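Local coordinates for protein nucleocapsid (Equine arteritis virus, PDB 2I9F) that forms the capsid-building domain of a viral nucleocapsid protein, assembling as a dimer of dimers, and as part of the whole protein probably serves in RNA binding, at residues I35-S39 and Y49-W53. Numbering follows the deposited sequence.
Sequences IGHGS and YTVSW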
loop_
_atom_site.group_PDB
_atom_site.type_symbol
_atom_site.label_atom_id
_atom_site.label_comp_id
_atom_site.label_asym_id
_atom_site.label_seq_id
_atom_site.Cartn_x
_atom_site.Cartn_y
_atom_site.Cartn_z
ATOM N N ILE A 35 4.377 6.590 -7.041
ATOM C CA ILE A 35 5.239 6.737 -5.884
ATOM C C ILE A 35 5.774 5.405 -5.363
ATOM O O ILE A 35 6.447 5.360 -4.319
ATOM C CB ILE A 35 4.591 7.658 -4.785
ATOM C CG1 ILE A 35 3.372 7.029 -4.070
ATOM C CG2 ILE A 35 4.268 9.044 -5.389
ATOM C CD1 ILE A 35 3.042 7.758 -2.763
ATOM N N GLY A 36 5.512 4.338 -6.127
ATOM C CA GLY A 36 6.099 3.004 -5.917
ATOM C C GLY A 36 5.343 2.093 -4.967
ATOM O O GLY A 36 5.896 1.109 -4.492
ATOM N N HIS A 37 4.073 2.397 -4.691
ATOM C CA HIS A 37 3.260 1.604 -3.743
ATOM C C HIS A 37 2.478 0.572 -4.582
ATOM O O HIS A 37 2.283 0.782 -5.797
ATOM C CB HIS A 37 2.315 2.505 -2.911
ATOM C CG HIS A 37 1.842 1.888 -1.605
ATOM N ND1 HIS A 37 2.705 1.518 -0.583
ATOM C CD2 HIS A 37 0.594 1.599 -1.141
ATOM C CE1 HIS A 37 2.010 1.025 0.439
ATOM N NE2 HIS A 37 0.729 1.064 0.126
ATOM N N GLY A 38 2.019 -0.493 -3.953
ATOM C CA GLY A 38 1.268 -1.555 -4.622
ATOM C C GLY A 38 2.234 -2.524 -5.326
ATOM O O GLY A 38 3.505 -2.455 -5.197
ATOM N N SER A 39 1.663 -3.406 -6.114
ATOM C CA SER A 39 2.468 -4.442 -6.750
ATOM C C SER A 39 2.096 -4.502 -8.222
ATOM O O SER A 39 0.907 -4.642 -8.524
ATOM C CB SER A 39 2.175 -5.802 -6.120
ATOM O OG SER A 39 3.033 -6.774 -6.735
ATOM N N TYR A 49 -1.972 -4.842 -11.660
ATOM C CA TYR A 49 -1.633 -3.896 -10.606
ATOM C C TYR A 49 -2.591 -4.036 -9.410
ATOM O O TYR A 49 -3.819 -4.050 -9.556
ATOM C CB TYR A 49 -1.587 -2.441 -11.130
ATOM C CG TYR A 49 -1.162 -1.426 -10.029
ATOM C CD1 TYR A 49 0.133 -1.431 -9.522
ATOM C CD2 TYR A 49 -2.100 -0.525 -9.470
ATOM C CE1 TYR A 49 0.529 -0.546 -8.498
ATOM C CE2 TYR A 49 -1.741 0.351 -8.431
ATOM C CZ TYR A 49 -0.384 0.357 -7.997
ATOM O OH TYR A 49 -0.006 1.209 -7.032
ATOM N N THR A 50 -2.024 -4.122 -8.222
ATOM C CA THR A 50 -2.857 -4.201 -7.038
ATOM C C THR A 50 -2.308 -3.264 -5.969
ATOM O O THR A 50 -1.072 -3.095 -5.819
ATOM C CB THR A 50 -3.094 -5.689 -6.533
ATOM O OG1 THR A 50 -3.996 -5.659 -5.397
ATOM C CG2 THR A 50 -1.821 -6.370 -6.147
ATOM N N VAL A 51 -3.203 -2.569 -5.305
ATOM C CA VAL A 51 -2.727 -1.639 -4.250
ATOM C C VAL A 51 -3.753 -1.564 -3.150
ATOM O O VAL A 51 -4.950 -1.659 -3.421
ATOM C CB VAL A 51 -2.383 -0.233 -4.768
ATOM C CG1 VAL A 51 -3.667 0.519 -5.271
ATOM C CG2 VAL A 51 -1.653 0.595 -3.647
ATOM N N SER A 52 -3.289 -1.446 -1.902
ATOM C CA SER A 52 -4.194 -1.379 -0.741
ATOM C C SER A 52 -3.940 -0.071 0.001
ATOM O O SER A 52 -2.828 0.397 0.043
ATOM C CB SER A 52 -4.012 -2.579 0.220
ATOM O OG SER A 52 -4.360 -3.801 -0.410
ATOM N N TRP A 53 -4.996 0.522 0.552
ATOM C CA TRP A 53 -4.865 1.762 1.291
ATOM C C TRP A 53 -6.128 2.040 2.049
ATOM O O TRP A 53 -7.133 1.460 1.773
ATOM C CB TRP A 53 -4.534 2.926 0.365
ATOM C CG TRP A 53 -5.671 3.520 -0.478
ATOM C CD1 TRP A 53 -6.270 4.773 -0.302
ATOM C CD2 TRP A 53 -6.320 2.922 -1.598
ATOM N NE1 TRP A 53 -7.224 4.958 -1.257
ATOM C CE2 TRP A 53 -7.253 3.873 -2.098
ATOM C CE3 TRP A 53 -6.141 1.709 -2.301
ATOM C CZ2 TRP A 53 -8.046 3.634 -3.249
ATOM C CZ3 TRP A 53 -6.957 1.455 -3.438
ATOM C CH2 TRP A 53 -7.885 2.394 -3.896
HETATM O O HOH W 1 -1.539 1.016 2.140
#
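H37 and S39 hydrogen-bond to Y49 and T50 where the chain, having left helix 19-34, enters the antiparallel hairpin of strands 39-42 and 47-53. H37 uses both its carbonyl and its ring. Y49 OH donates to H37 O at 2.6 Å, meeting the oxygen from above the carbonyl plane, 46° out of it; R14 of the second subunit also bonds this oxygen, so two donors grip it. The imidazole, swung out with CG anti to the backbone N (chi1 -158°), sets CD2 3.5 Å from V51 CG2, the two side chains crossing at about a right angle. A water bridges H37 NE2, at 3.0 Å, and S52 O, which lies at the ring edge. G38, at positive phi, comes close to the strand through its backbone: its CA is 3.0 Å from T50 O. S39 and T50 then form an antiparallel hydrogen-bonded pair: S39 N donates to T50 O at 2.8 Å, with an N-H...O angle of 155°, and T50 N returns a bond to S39 O at 3.0 Å. Residues 49-53 also pair, antiparallel, with a strand of the second subunit, extending the sheet across that interface. On the face shared by S39 and T50, S39 CB meets T50 CG2 at 4.0 Å.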